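Local coordinates for protein methyl-coenzyme M reductase gamma subunit (Methermicoccus shengliensis DSM 18856, PDB 7NKG) that forms the gamma subunit of methyl-coenzyme M reductase, lining part of the factor 430 site and probably helping to interconvert methyl-coenzyme M and methane, at residues H43-P46 with G47-Y50; M172-R175 with R176-E179; E206-A209 with A210-T214. All blocks are in the same frame, centred on the assembly; numbering follows the deposited sequence.

Contact 1 of 3, residues H43-P46 with G47-Y50; sequences HRAP and GSDY
Ala45 O is gripped twice by Ser48. The hydroxyl Ser48 OG donates to Ala45 O at 2.7 Å, lying in the carbonyl plane on a lone pair, while Ser48 N reaches the same Ala45 O at 3.1 Å, tilted from that plane. A chi1 of 74° tucks OG over the backbone, within bonding distance of Ala45 O. The backbone bond closes the turn, in which Pro46 and Gly47 are the two central residues. Gly47 has a positive phi, and at its backbone angles a CB would collide with Pro46 O, so a side chain is poorly tolerated here.

Arg44 folds back over the same turn. Its extended chain passes Ser48 OG, with CD 3.4 Å from that oxygen, and delivers Arg44 NE to Ser48 O at 2.9 Å in an almost straight bond (169° at the hydrogen). Ser48 O lies in the guanidinium plane, but the donor stands above the carbonyl plane. Water 1 bridges Arg44 NH2 and Ser48 O, beside a weak direct bond between them. The guanidinium also lies over one face of the Tyr50 ring, with Arg44 CZ 3.9 Å from the ring centroid and the two planes 36° apart, a cation-pi contact. Glu128 and Glu132 of helix 128-140 form salt bridges with Arg44 NH1, and Glu132 also bonds Tyr50 OH, so one acid engages both partners of the cation-pi contact and probably helps hold them together. The arrangement is a type II beta turn with glycine at its third position, pinned by an arginine to a helix.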
loop_
_atom_site.group_PDB
_atom_site.type_symbol
_atom_site.label_atom_id
_atom_site.label_comp_id
_atom_site.label_asym_id
_atom_site.label_seq_id
_atom_site.Cartn_x
_atom_site.Cartn_y
_atom_site.Cartn_z
ATOM N N HIS C 43 22.280 34.178 17.512
ATOM C CA HIS C 43 20.824 34.154 17.720
ATOM C C HIS C 43 20.218 35.549 17.818
ATOM O O HIS C 43 19.036 35.726 17.504
ATOM C CB HIS C 43 20.493 33.373 18.990
ATOM C CG HIS C 43 21.040 31.980 18.977
ATOM N ND1 HIS C 43 20.913 31.173 17.860
ATOM C CD2 HIS C 43 21.692 31.293 19.942
ATOM C CE1 HIS C 43 21.511 30.034 18.171
ATOM N NE2 HIS C 43 21.965 30.046 19.420
ATOM N N ARG C 44 20.987 36.515 18.319
ATOM C CA ARG C 44 20.511 37.896 18.470
ATOM C C ARG C 44 21.712 38.852 18.528
ATOM O O ARG C 44 22.852 38.402 18.714
ATOM C CB ARG C 44 19.623 38.052 19.735
ATOM C CG ARG C 44 20.408 37.981 21.033
ATOM C CD ARG C 44 19.544 38.071 22.274
ATOM N NE ARG C 44 20.327 38.502 23.429
ATOM C CZ ARG C 44 21.195 37.744 24.093
ATOM N NH1 ARG C 44 21.387 36.478 23.739
ATOM N NH2 ARG C 44 21.876 38.247 25.118
ATOM N N ALA C 45 21.460 40.171 18.404
ATOM C CA ALA C 45 22.541 41.144 18.443
ATOM C C ALA C 45 23.224 41.148 19.820
ATOM O O ALA C 45 22.513 41.158 20.825
ATOM C CB ALA C 45 21.994 42.529 18.147
ATOM N N PRO C 46 24.575 41.150 19.919
ATOM C CA PRO C 46 25.208 41.216 21.253
ATOM C C PRO C 46 24.748 42.432 22.060
ATOM O O PRO C 46 24.591 43.518 21.496
ATOM C CB PRO C 46 26.707 41.295 20.940
ATOM C CG PRO C 46 26.830 40.734 19.582
ATOM C CD PRO C 46 25.592 41.123 18.852
ATOM N N GLY C 47 24.486 42.223 23.343
ATOM C CA GLY C 47 24.017 43.280 24.226
ATOM C C GLY C 47 22.511 43.446 24.243
ATOM O O GLY C 47 21.990 44.062 25.173
ATOM N N SER C 48 21.787 42.915 23.233
ATOM C CA SER C 48 20.331 43.053 23.172
ATOM C C SER C 48 19.629 42.132 24.160
ATOM O O SER C 48 20.202 41.133 24.595
ATOM C CB SER C 48 19.828 42.769 21.761
ATOM O OG SER C 48 19.857 41.387 21.440
ATOM N N ASP C 49 18.374 42.448 24.498
ATOM C CA ASP C 49 17.596 41.601 25.398
ATOM C C ASP C 49 17.170 40.319 24.658
ATOM O O ASP C 49 17.107 40.281 23.416
ATOM C CB ASP C 49 16.373 42.324 25.995
ATOM C CG ASP C 49 15.898 41.754 27.336
ATOM O OD1 ASP C 49 16.547 40.804 27.854
ATOM O OD2 ASP C 49 14.861 42.233 27.850
ATOM N N TYR C 50 16.941 39.250 25.432
ATOM C CA TYR C 50 16.516 37.965 24.891
ATOM C C TYR C 50 15.076 38.085 24.360
ATOM O O TYR C 50 14.186 38.384 25.159
ATOM C CB TYR C 50 16.521 36.877 25.984
ATOM C CG TYR C 50 17.878 36.588 26.586
ATOM C CD1 TYR C 50 18.771 35.735 25.958
ATOM C CD2 TYR C 50 18.269 37.171 27.783
ATOM C CE1 TYR C 50 20.030 35.494 26.486
ATOM C CE2 TYR C 50 19.516 36.913 28.337
ATOM C CZ TYR C 50 20.396 36.072 27.684
ATOM O OH TYR C 50 21.621 35.775 28.238
HETATM O O HOH W 1 22.102 40.504 26.889
#

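Contact 2 of 3, residues M172-R175 with R176-E179; sequences MLDR and RRLE
Arg177 holds Asp174 side-on with two nitrogens. Arg177 NE donates to Asp174 OD1 at 2.8 Å in a nearly straight salt bridge (170°), and Arg177 NH1 donates to the backbone Asp174 O, also at 2.8 Å. Both acceptors lie close to the guanidinium plane, whereas the carboxylate is turned 77° from it and OD1 is met on its syn side. A bend at chi3 (70°) curls the arginine chain back to present this edge. At its far end, Arg177 NH2 forms a second salt bridge with Glu179 OE2 at 2.9 Å, approaching from above that carboxylate's plane. Asp186 of the neighbouring strand 182-187 adds another acid at NH1, so the single cation probably offsets charge among three carboxylates. A leucine in place of Arg177 would probably leave Asp174 and Glu179 without their shared cation and the Asp174 carbonyl without its side-chain donor.

Water 2 donates to both Asp174 OD1 and Arg176 O, giving that carboxylate oxygen a second donor.

Farther out, Leu173 CD1 packs against one face of the Arg175 guanidinium, 3.7 Å above its plane. Arg175 NH1 bonds the carbonyls of Gln189 and Ala154, and NH2 that of Thr155; the latter two line the factor 430 pocket, with the cofactor about 7 Å from this side chain. The whole is a salt-bridge network opening the first strand of an antiparallel sheet, its edge within this chain.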
loop_
_atom_site.group_PDB
_atom_site.type_symbol
_atom_site.label_atom_id
_atom_site.label_comp_id
_atom_site.label_asym_id
_atom_site.label_seq_id
_atom_site.Cartn_x
_atom_site.Cartn_y
_atom_site.Cartn_z
ATOM N N MET C 172 35.038 23.741 6.672
ATOM C CA MET C 172 34.730 24.165 5.296
ATOM C C MET C 172 34.360 25.654 5.233
ATOM O O MET C 172 34.695 26.314 4.244
ATOM C CB MET C 172 33.571 23.345 4.739
ATOM C CG MET C 172 33.288 23.590 3.268
ATOM S SD MET C 172 31.781 22.762 2.767
ATOM C CE MET C 172 31.928 22.842 0.993
ATOM N N LEU C 173 33.690 26.189 6.282
ATOM C CA LEU C 173 33.274 27.597 6.312
ATOM C C LEU C 173 34.273 28.543 6.984
ATOM O O LEU C 173 33.988 29.733 7.074
ATOM C CB LEU C 173 31.895 27.732 6.965
ATOM C CG LEU C 173 30.791 26.859 6.372
ATOM C CD1 LEU C 173 29.489 27.122 7.078
ATOM C CD2 LEU C 173 30.607 27.084 4.854
ATOM N N ASP C 174 35.437 28.038 7.428
ATOM C CA ASP C 174 36.498 28.863 7.985
ATOM C C ASP C 174 35.996 29.862 9.060
ATOM O O ASP C 174 36.235 31.057 8.941
ATOM C CB ASP C 174 37.197 29.594 6.814
ATOM C CG ASP C 174 38.454 30.356 7.178
ATOM O OD1 ASP C 174 39.087 30.002 8.193
ATOM O OD2 ASP C 174 38.789 31.323 6.464
ATOM N N ARG C 175 35.233 29.379 10.055
ATOM C CA ARG C 175 34.701 30.265 11.108
ATOM C C ARG C 175 35.767 30.673 12.112
ATOM O O ARG C 175 35.668 31.745 12.707
ATOM C CB ARG C 175 33.555 29.590 11.866
ATOM C CG ARG C 175 32.290 29.456 11.053
ATOM C CD ARG C 175 31.393 28.388 11.601
ATOM N NE ARG C 175 31.714 27.133 10.932
ATOM C CZ ARG C 175 30.842 26.195 10.580
ATOM N NH1 ARG C 175 29.549 26.326 10.876
ATOM N NH2 ARG C 175 31.251 25.112 9.940
ATOM N N ARG C 176 36.748 29.804 12.343
ATOM C CA ARG C 176 37.818 30.084 13.292
ATOM C C ARG C 176 39.118 29.488 12.792
ATOM O O ARG C 176 39.129 28.488 12.065
ATOM C CB ARG C 176 37.456 29.566 14.695
ATOM C CG ARG C 176 37.334 28.026 14.792
ATOM C CD ARG C 176 38.665 27.378 15.183
ATOM N NE ARG C 176 38.611 25.913 15.255
ATOM C CZ ARG C 176 38.628 25.090 14.205
ATOM N NH1 ARG C 176 38.597 23.768 14.385
ATOM N NH2 ARG C 176 38.691 25.574 12.968
ATOM N N ARG C 177 40.208 30.154 13.124
ATOM C CA ARG C 177 41.520 29.735 12.663
ATOM C C ARG C 177 42.609 30.263 13.575
ATOM O O ARG C 177 42.381 31.186 14.351
ATOM C CB ARG C 177 41.749 30.206 11.210
ATOM C CG ARG C 177 42.042 31.704 11.058
ATOM C CD ARG C 177 41.707 32.216 9.667
ATOM N NE ARG C 177 40.256 32.236 9.439
ATOM C CZ ARG C 177 39.414 33.167 9.892
ATOM N NH1 ARG C 177 38.114 33.071 9.643
ATOM N NH2 ARG C 177 39.869 34.211 10.585
ATOM N N LEU C 178 43.797 29.677 13.466
ATOM C CA LEU C 178 44.940 30.094 14.250
ATOM C C LEU C 178 45.539 31.273 13.501
ATOM O O LEU C 178 45.989 31.108 12.359
ATOM C CB LEU C 178 45.924 28.915 14.381
ATOM C CG LEU C 178 47.152 29.121 15.237
ATOM C CD1 LEU C 178 46.788 29.281 16.720
ATOM C CD2 LEU C 178 48.124 27.937 15.062
ATOM N N GLU C 179 45.417 32.473 14.090
ATOM C CA GLU C 179 45.888 33.740 13.526
ATOM C C GLU C 179 46.865 34.371 14.480
ATOM O O GLU C 179 46.448 34.839 15.541
ATOM C CB GLU C 179 44.730 34.729 13.378
ATOM C CG GLU C 179 43.704 34.355 12.347
ATOM C CD GLU C 179 42.927 35.537 11.806
ATOM O OE1 GLU C 179 42.773 36.547 12.534
ATOM O OE2 GLU C 179 42.488 35.458 10.638
HETATM O O HOH W 2 39.523 27.659 9.469
#

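Contact 3 of 3, residues E206-A209 with A210-T214; sequences EEEA and AKRTT
Two salt bridges, Glu207 to Lys211 and Glu208 to Arg212, link side chains four residues apart on successive turns of helix 206-212. In the first, Lys211 NZ donates to Glu207 OE2 at 3.0 Å. The two chains run alongside each other, both extended beyond CG, and the ammonium meets the anti side of the carboxylate, out of its plane. In the second, Arg212 NE donates to Glu208 OE2 at 2.8 Å; the acceptor OE2 uses its anti lone pair. The carboxylate and guanidinium planes are 54° apart, and the hydrogen-bond angle is a bent 144°. With chi1 180° Glu208 extends outward from the helix, and the extended Arg212 chain leans back over the preceding turn to meet it. Methylenes pack beneath the charges, Glu208 CG lying 3.7 Å from Arg212 CD.

Water 3 donates to Glu208 OE2 and accepts a weak bond from Arg212 NH2. Glu142 and Glu27 form salt bridges with Arg212 NH1 and NH2, tying the helix to other parts of the chain and probably distributing the arginine's charge among three acids.

The backbone supplies i to i+4 bonds: Ala210 N to Glu206 O at 3.0 Å, Lys211 N to Glu207 O at 3.0 Å, and Arg212 N to Glu208 O at 2.9 Å. The next link, Thr213 N to Ala209 O, is weak. The Thr213 hydroxyl turns to Ala95 O. This is a short alpha-helix carrying paired i to i+4 acid-base bridges, with their acids on the N-terminal side, and ending at Arg212, with Thr213 the first residue beyond.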
loop_
_atom_site.group_PDB
_atom_site.type_symbol
_atom_site.label_atom_id
_atom_site.label_comp_id
_atom_site.label_asym_id
_atom_site.label_seq_id
_atom_site.Cartn_x
_atom_site.Cartn_y
_atom_site.Cartn_z
ATOM N N GLU C 206 49.712 19.071 22.165
ATOM C CA GLU C 206 49.341 17.679 21.873
ATOM C C GLU C 206 49.344 16.835 23.166
ATOM O O GLU C 206 48.435 16.023 23.366
ATOM C CB GLU C 206 50.311 17.057 20.862
ATOM C CG GLU C 206 50.161 17.610 19.459
ATOM C CD GLU C 206 51.097 17.001 18.434
ATOM O OE1 GLU C 206 52.038 16.277 18.831
ATOM O OE2 GLU C 206 50.872 17.226 17.226
ATOM N N GLU C 207 50.339 17.049 24.040
ATOM C CA GLU C 207 50.435 16.327 25.313
ATOM C C GLU C 207 49.249 16.660 26.235
ATOM O O GLU C 207 48.675 15.744 26.825
ATOM C CB GLU C 207 51.762 16.674 26.011
ATOM C CG GLU C 207 52.039 15.884 27.278
ATOM C CD GLU C 207 53.337 16.229 27.982
ATOM O OE1 GLU C 207 54.137 17.012 27.422
ATOM O OE2 GLU C 207 53.550 15.719 29.106
ATOM N N GLU C 208 48.875 17.954 26.352
ATOM C CA GLU C 208 47.741 18.352 27.196
ATOM C C GLU C 208 46.449 17.718 26.678
ATOM O O GLU C 208 45.685 17.164 27.466
ATOM C CB GLU C 208 47.586 19.885 27.231
ATOM C CG GLU C 208 46.418 20.358 28.081
ATOM C CD GLU C 208 46.260 21.864 28.185
ATOM O OE1 GLU C 208 46.974 22.595 27.461
ATOM O OE2 GLU C 208 45.400 22.314 28.977
ATOM N N ALA C 209 46.206 17.781 25.350
ATOM C CA ALA C 209 45.001 17.190 24.764
ATOM C C ALA C 209 44.944 15.684 25.049
ATOM O O ALA C 209 43.896 15.182 25.441
ATOM C CB ALA C 209 44.976 17.449 23.267
ATOM N N ALA C 210 46.079 14.974 24.905
ATOM C CA ALA C 210 46.142 13.538 25.185
ATOM C C ALA C 210 45.820 13.209 26.654
ATOM O O ALA C 210 45.166 12.191 26.925
ATOM C CB ALA C 210 47.518 13.002 24.823
ATOM N N LYS C 211 46.250 14.065 27.583
ATOM C CA LYS C 211 46.002 13.871 29.014
ATOM C C LYS C 211 44.583 14.234 29.425
ATOM O O LYS C 211 44.087 13.700 30.426
ATOM C CB LYS C 211 46.959 14.732 29.848
ATOM C CG LYS C 211 48.348 14.157 30.002
ATOM C CD LYS C 211 49.304 15.147 30.601
ATOM C CE LYS C 211 50.704 14.522 30.638
ATOM N NZ LYS C 211 51.647 15.315 31.449
ATOM N N ARG C 212 43.959 15.198 28.729
ATOM C CA ARG C 212 42.620 15.681 29.083
ATOM C C ARG C 212 41.486 15.030 28.284
ATOM O O ARG C 212 40.316 15.245 28.628
ATOM C CB ARG C 212 42.553 17.197 28.857
ATOM C CG ARG C 212 43.456 18.002 29.788
ATOM C CD ARG C 212 43.159 19.470 29.598
ATOM N NE ARG C 212 43.989 20.366 30.411
ATOM C CZ ARG C 212 43.777 20.673 31.692
ATOM N NH1 ARG C 212 42.767 20.122 32.359
ATOM N NH2 ARG C 212 44.586 21.519 32.321
ATOM N N THR C 213 41.792 14.262 27.226
ATOM C CA THR C 213 40.745 13.728 26.369
ATOM C C THR C 213 39.890 12.605 26.959
ATOM O O THR C 213 40.379 11.754 27.709
ATOM C CB THR C 213 41.299 13.285 25.002
ATOM O OG1 THR C 213 40.196 13.013 24.124
ATOM C CG2 THR C 213 42.228 12.061 25.100
ATOM N N THR C 214 38.592 12.629 26.576
ATOM C CA THR C 214 37.616 11.594 26.881
ATOM C C THR C 214 37.531 10.582 25.709
ATOM O O THR C 214 36.661 9.733 25.763
ATOM C CB THR C 214 36.230 12.228 27.144
ATOM O OG1 THR C 214 35.780 12.905 25.962
ATOM C CG2 THR C 214 36.235 13.167 28.354
HETATM O O HOH W 3 46.370 23.997 30.989
#

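In the fold
The contacts come in series along the chain, separate from one another. Contact 1, in the loop between helices 34-41 and 66-70, and contact 2 have centres about 24 Å apart, with nearest atoms about 11 Å apart. Contact 3, on helix 206-212, has its centre about 22 Å from contact 2 and 35 Å from contact 1, on the opposite side of the chain's centre. Contact 2 opens the three-stranded antiparallel sheet, whose last strand, 193-201, shortly precedes the helix of contact 3. Contact 2 reaches residues of the factor 430 pocket, whereas contact 1 is a surface contact and contact 3 a partly buried helix, each tied to other parts of the chain by an arginine shared among acids.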